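Local coordinates for aluminum resistance protein (PDB 3I16), which probably acts as a pyridoxal-phosphate-dependent carbon-sulfur lyase of the methionine gamma-lyase family, linked by name to aluminum resistance, at residues Y126-D131 / P370-Q375; G115-S120 / G148-Q153. All blocks are in the same frame, centred on the assembly; numbering follows the deposited sequence. Where two conformers were deposited one is given.

Contact 1. Residues Y126-D131 / P370-Q375; sequences YDTLHD and PGYTDQ. With PLP (pyridoxal-5'-phosphate), chain J.
Y126 lines the pyridoxal-phosphate pocket, and Y372 from 370-375 meets it as a second-shell partner. The cofactor's pyridine ring lies over one face of the Y126 ring, its C3 3.6 Å above the ring plane, an offset overlap that carries O3 to 3.5 Å from Y126 CE1. With CG anti to the backbone N (chi1 -165°), Y126 sends its hydroxyl past the cofactor to a hydrogen bond with Y372, OH to OH 2.9 Å. The two rings meet obliquely, planes at 77°, each hydroxyl near the plane of the other ring. T128 turns its methyl onto Y372: CG2 sits over one face in a CH-pi contact, 3.7 Å from the ring centroid. D127 adds its CB, 3.6 Å from Y372 CD2. The G371 carbonyl meets the turn through a CA-H...O contact, T128 CA to G371 O 3.2 Å. The T128 hydroxyl lies at the edge of the Y126 ring and hydrogen-bonds T101, itself a cofactor ligand. Y126-L129 form a type I turn leading into helix 129-133, and L129 packs on helix 100-111. The loop 370-375 joins strands 366-367 and 376-379 of the antiparallel sheet.

Contact 2. Residues G115-S120 / G148-Q153; sequences GNTMLS and GINYKQ
T117 through S120 pair in parallel with N150 through Q153, and their side chains alternate between two faces of the sheet: T117, L119, N150 and K152 on one, M118, S120, Y151 and Q153 on the other. The backbone ladder includes M118 N to N150 O (2.9 Å) and K152 N to M118 O (2.9 Å). Ahead of the strands, G115 N bonds G148 O.

On the second of these faces Y151 crosses M118 at a slant. Its CG is anti to the backbone N (chi1 172°), which carries the ring past M118 toward S120, and both meet it at the edge: M118 CG is 3.9 Å from Y151 CD1, and S120 OG is 3.4 Å from Y151 CE1. The selenomethionine M118 has CG between its backbone N and carbonyl carbon (chi1 69°) and bends at chi3, so its selenium also passes alongside CD1. The Y151 hydroxyl donates to Q153 OE1 at 2.7 Å, the acceptor lying in the plane of the ring, while S120 OG is taken by H181 of the next strand.

On the other face, N150 ND2 reaches T117 OG1 in a weak hydrogen bond of 3.5 Å; that hydroxyl also bonds S176. L119 CD1 lies against the K152 backbone carbonyl, 3.5 Å from K152 O, and beside K152 CB. From there the K152 chain runs fully extended, away from 115-120, to a salt bridge with D174.

M118 and Y151 both pack on I133 of helix 129-133, and L119 on helix 164-173, so helices cover both faces. Adjacent parallel strands joined through helix 129-133 make a beta-alpha-beta crossover, here at the 150-153 edge of the seven-stranded mixed sheet expected of PLP-dependent aminotransferase-like folds.

In the fold
Contacts 1 and 2 share one beta-alpha-beta unit: 126-131 leads into the helix that connects the two strands paired in contact 2. Their centres are about 19 Å apart, and their nearest atoms about 6 Å, without touching. Contact 2 is local in sequence, partly buried and held mainly by a backbone ladder at the sheet edge. Contact 1 brings together residues more than 200 positions apart, is the less buried although closer to the middle of the chain, and depends on side chains: a tyrosine pair, a methyl over a ring and the cofactor. It ties the cofactor site to a loop of the antiparallel sheet, whereas contact 2 lies in the mixed sheet and the loops entering its strands.

Contact 1. Residues Y126-D131 / P370-Q375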
# COMPACT_ATOMS: atom_id res chain seq x y z
N TYR B 126 -34.24 -3.69 1.04
CA TYR B 126 -33.28 -4.56 0.37
C TYR B 126 -32.95 -5.72 1.31
O TYR B 126 -32.72 -5.48 2.51
CB TYR B 126 -32.01 -3.72 0.12
CG TYR B 126 -30.99 -4.28 -0.86
CD1 TYR B 126 -31.15 -4.10 -2.23
CD2 TYR B 126 -29.84 -4.92 -0.41
CE1 TYR B 126 -30.21 -4.57 -3.13
CE2 TYR B 126 -28.89 -5.40 -1.31
CZ TYR B 126 -29.09 -5.22 -2.66
OH TYR B 126 -28.17 -5.70 -3.55
N ASP B 127 -32.89 -6.93 0.77
CA ASP B 127 -32.63 -8.18 1.48
C ASP B 127 -31.67 -8.20 2.64
O ASP B 127 -32.00 -8.73 3.71
CB ASP B 127 -32.13 -9.25 0.49
CG ASP B 127 -33.08 -9.47 -0.67
OD1 ASP B 127 -33.27 -8.51 -1.47
OD2 ASP B 127 -33.60 -10.60 -0.81
N THR B 128 -30.48 -7.67 2.44
CA THR B 128 -29.44 -7.77 3.45
C THR B 128 -29.77 -6.97 4.72
O THR B 128 -29.20 -7.24 5.77
CB THR B 128 -28.06 -7.38 2.90
OG1 THR B 128 -28.00 -5.95 2.76
CG2 THR B 128 -27.81 -8.04 1.54
N LEU B 129 -30.74 -6.05 4.62
CA LEU B 129 -31.12 -5.24 5.78
C LEU B 129 -32.09 -5.99 6.69
O LEU B 129 -32.25 -5.62 7.86
CB LEU B 129 -31.70 -3.91 5.30
CG LEU B 129 -31.28 -2.62 5.99
CD1 LEU B 129 -29.75 -2.51 6.17
CD2 LEU B 129 -31.80 -1.45 5.15
N HIS B 130 -32.68 -7.08 6.22
CA HIS B 130 -33.66 -7.80 7.04
C HIS B 130 -33.11 -8.35 8.35
O HIS B 130 -33.78 -8.27 9.39
CB HIS B 130 -34.34 -8.91 6.22
CG HIS B 130 -35.19 -8.39 5.09
ND1 HIS B 130 -36.39 -8.95 4.76
CD2 HIS B 130 -35.03 -7.32 4.27
CE1 HIS B 130 -36.92 -8.29 3.74
NE2 HIS B 130 -36.11 -7.30 3.42
N ASP B 131 -31.89 -8.87 8.33
CA ASP B 131 -31.24 -9.37 9.54
C ASP B 131 -30.76 -8.25 10.48
O ASP B 131 -30.69 -8.44 11.68
CB ASP B 131 -30.06 -10.27 9.19
CG ASP B 131 -30.49 -11.64 8.65
OD1 ASP B 131 -31.69 -12.01 8.74
OD2 ASP B 131 -29.61 -12.36 8.15
N PRO B 370 -23.89 -13.76 1.25
CA PRO B 370 -24.17 -13.16 2.56
C PRO B 370 -25.22 -12.04 2.51
O PRO B 370 -25.02 -11.02 1.83
CB PRO B 370 -22.80 -12.60 3.00
CG PRO B 370 -21.81 -13.42 2.31
CD PRO B 370 -22.43 -13.85 1.00
N GLY B 371 -26.34 -12.27 3.20
CA GLY B 371 -27.45 -11.32 3.30
C GLY B 371 -28.67 -11.58 2.44
O GLY B 371 -29.58 -10.76 2.46
N TYR B 372 -28.73 -12.69 1.70
CA TYR B 372 -29.88 -12.96 0.81
C TYR B 372 -30.61 -14.26 1.14
O TYR B 372 -30.02 -15.17 1.72
CB TYR B 372 -29.43 -12.93 -0.66
CG TYR B 372 -28.80 -11.61 -1.03
CD1 TYR B 372 -27.46 -11.36 -0.77
CD2 TYR B 372 -29.57 -10.59 -1.60
CE1 TYR B 372 -26.87 -10.13 -1.08
CE2 TYR B 372 -28.99 -9.35 -1.93
CZ TYR B 372 -27.65 -9.14 -1.66
OH TYR B 372 -27.06 -7.93 -1.97
N THR B 373 -31.89 -14.32 0.76
CA THR B 373 -32.73 -15.49 0.99
C THR B 373 -32.48 -16.57 -0.03
O THR B 373 -32.02 -17.65 0.32
CB THR B 373 -34.24 -15.16 0.94
OG1 THR B 373 -34.59 -14.31 2.05
CG2 THR B 373 -35.09 -16.45 0.99
N ASP B 374 -32.82 -16.28 -1.29
CA ASP B 374 -32.60 -17.22 -2.39
C ASP B 374 -31.17 -17.11 -2.91
O ASP B 374 -30.41 -16.22 -2.50
CB ASP B 374 -33.56 -16.95 -3.54
CG ASP B 374 -34.99 -17.19 -3.16
OD1 ASP B 374 -35.22 -17.68 -2.03
OD2 ASP B 374 -35.88 -16.91 -4.00
N GLN B 375 -30.81 -18.05 -3.77
CA GLN B 375 -29.51 -18.03 -4.40
C GLN B 375 -29.55 -17.09 -5.59
O GLN B 375 -30.49 -17.12 -6.42
CB GLN B 375 -29.03 -19.41 -4.82
CG GLN B 375 -28.58 -20.25 -3.63
CD GLN B 375 -27.73 -21.44 -4.03
OE1 GLN B 375 -27.68 -21.81 -5.20
NE2 GLN B 375 -27.06 -22.03 -3.05
N1 PLP J . -29.32 -0.68 -0.55
C2 PLP J . -29.57 -0.83 -1.88
C2A PLP J . -30.88 -0.40 -2.44
C3 PLP J . -28.57 -1.39 -2.68
O3 PLP J . -28.82 -1.53 -4.02
C4 PLP J . -27.35 -1.79 -2.13
C5 PLP J . -27.11 -1.63 -0.77
C6 PLP J . -28.10 -1.06 -0.00
C5A PLP J . -25.81 -2.01 -0.09
O4P PLP J . -25.33 -3.25 -0.51
P PLP J . -23.85 -3.85 -0.17
O1P PLP J . -22.70 -2.91 -0.45
O2P PLP J . -23.75 -5.00 -1.14
O3P PLP J . -23.82 -4.27 1.30

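Contact 2. Residues G115-S120 / G148-Q153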
# COMPACT_ATOMS: atom_id res chain seq x y z
N GLY B 115 -37.18 1.36 22.45
CA GLY B 115 -38.46 2.05 22.49
C GLY B 115 -38.79 2.78 21.20
O GLY B 115 -39.96 2.96 20.86
N ASN B 116 -37.77 3.24 20.49
CA ASN B 116 -38.00 3.92 19.22
C ASN B 116 -38.50 2.91 18.19
O ASN B 116 -38.23 1.70 18.26
CB ASN B 116 -36.71 4.49 18.63
CG ASN B 116 -36.06 5.57 19.46
OD1 ASN B 116 -34.92 5.92 19.18
ND2 ASN B 116 -36.76 6.14 20.45
N THR B 117 -39.18 3.43 17.19
CA THR B 117 -39.68 2.64 16.09
C THR B 117 -39.20 3.29 14.82
O THR B 117 -39.23 4.52 14.70
CB THR B 117 -41.22 2.63 16.10
OG1 THR B 117 -41.67 2.05 17.31
CG2 THR B 117 -41.79 1.84 14.91
N MSE B 118 -38.77 2.47 13.85
CA MSE B 118 -38.39 2.97 12.54
C MSE B 118 -39.50 2.57 11.59
O MSE B 118 -40.18 1.54 11.80
CB MSE B 118 -37.04 2.41 12.05
CG MSE B 118 -37.04 0.92 11.73
SE MSE B 118 -35.37 0.33 10.94
CE MSE B 118 -35.49 1.15 9.25
N LEU B 119 -39.67 3.38 10.54
CA LEU B 119 -40.70 3.15 9.53
C LEU B 119 -40.12 3.19 8.12
O LEU B 119 -39.68 4.24 7.65
CB LEU B 119 -41.81 4.21 9.65
CG LEU B 119 -42.96 4.11 8.64
CD1 LEU B 119 -43.78 2.81 8.81
CD2 LEU B 119 -43.87 5.36 8.72
N SER B 120 -40.13 2.05 7.44
CA SER B 120 -39.70 1.96 6.05
C SER B 120 -40.89 2.28 5.19
O SER B 120 -41.93 1.63 5.29
CB SER B 120 -39.16 0.58 5.72
OG SER B 120 -37.92 0.45 6.36
N GLY B 148 -34.54 -3.79 21.33
CA GLY B 148 -35.78 -3.10 21.67
C GLY B 148 -36.24 -2.03 20.72
O GLY B 148 -37.06 -1.20 21.11
N ILE B 149 -35.72 -2.05 19.49
CA ILE B 149 -36.06 -1.06 18.46
C ILE B 149 -37.05 -1.73 17.50
O ILE B 149 -36.74 -2.78 16.92
CB ILE B 149 -34.82 -0.57 17.73
CG1 ILE B 149 -33.84 0.07 18.72
CG2 ILE B 149 -35.20 0.42 16.65
CD1 ILE B 149 -32.48 0.27 18.18
N ASN B 150 -38.23 -1.11 17.34
CA ASN B 150 -39.31 -1.69 16.56
C ASN B 150 -39.26 -1.25 15.11
O ASN B 150 -38.64 -0.25 14.76
CB ASN B 150 -40.63 -1.28 17.17
CG ASN B 150 -40.70 -1.59 18.65
OD1 ASN B 150 -40.61 -2.75 19.05
ND2 ASN B 150 -40.84 -0.55 19.46
N TYR B 151 -39.92 -2.04 14.27
CA TYR B 151 -39.98 -1.82 12.83
C TYR B 151 -41.42 -1.84 12.33
O TYR B 151 -42.19 -2.73 12.70
CB TYR B 151 -39.23 -2.95 12.12
CG TYR B 151 -39.38 -2.92 10.62
CD1 TYR B 151 -38.58 -2.10 9.84
CD2 TYR B 151 -40.33 -3.73 9.98
CE1 TYR B 151 -38.73 -2.04 8.47
CE2 TYR B 151 -40.48 -3.70 8.59
CZ TYR B 151 -39.68 -2.85 7.84
OH TYR B 151 -39.80 -2.79 6.48
N LYS B 152 -41.77 -0.84 11.53
CA LYS B 152 -43.03 -0.79 10.82
C LYS B 152 -42.72 -0.50 9.36
O LYS B 152 -41.65 0.03 9.01
CB LYS B 152 -44.00 0.22 11.39
CG LYS B 152 -44.74 -0.27 12.61
CD LYS B 152 -45.74 0.76 13.12
CE LYS B 152 -46.45 0.25 14.35
NZ LYS B 152 -47.28 1.30 14.96
N GLN B 153 -43.66 -0.86 8.51
CA GLN B 153 -43.49 -0.73 7.08
C GLN B 153 -44.75 -0.22 6.43
O GLN B 153 -45.84 -0.58 6.83
CB GLN B 153 -43.17 -2.12 6.52
CG GLN B 153 -43.05 -2.23 5.02
CD GLN B 153 -42.65 -3.64 4.61
OE1 GLN B 153 -41.72 -4.21 5.17
NE2 GLN B 153 -43.35 -4.19 3.62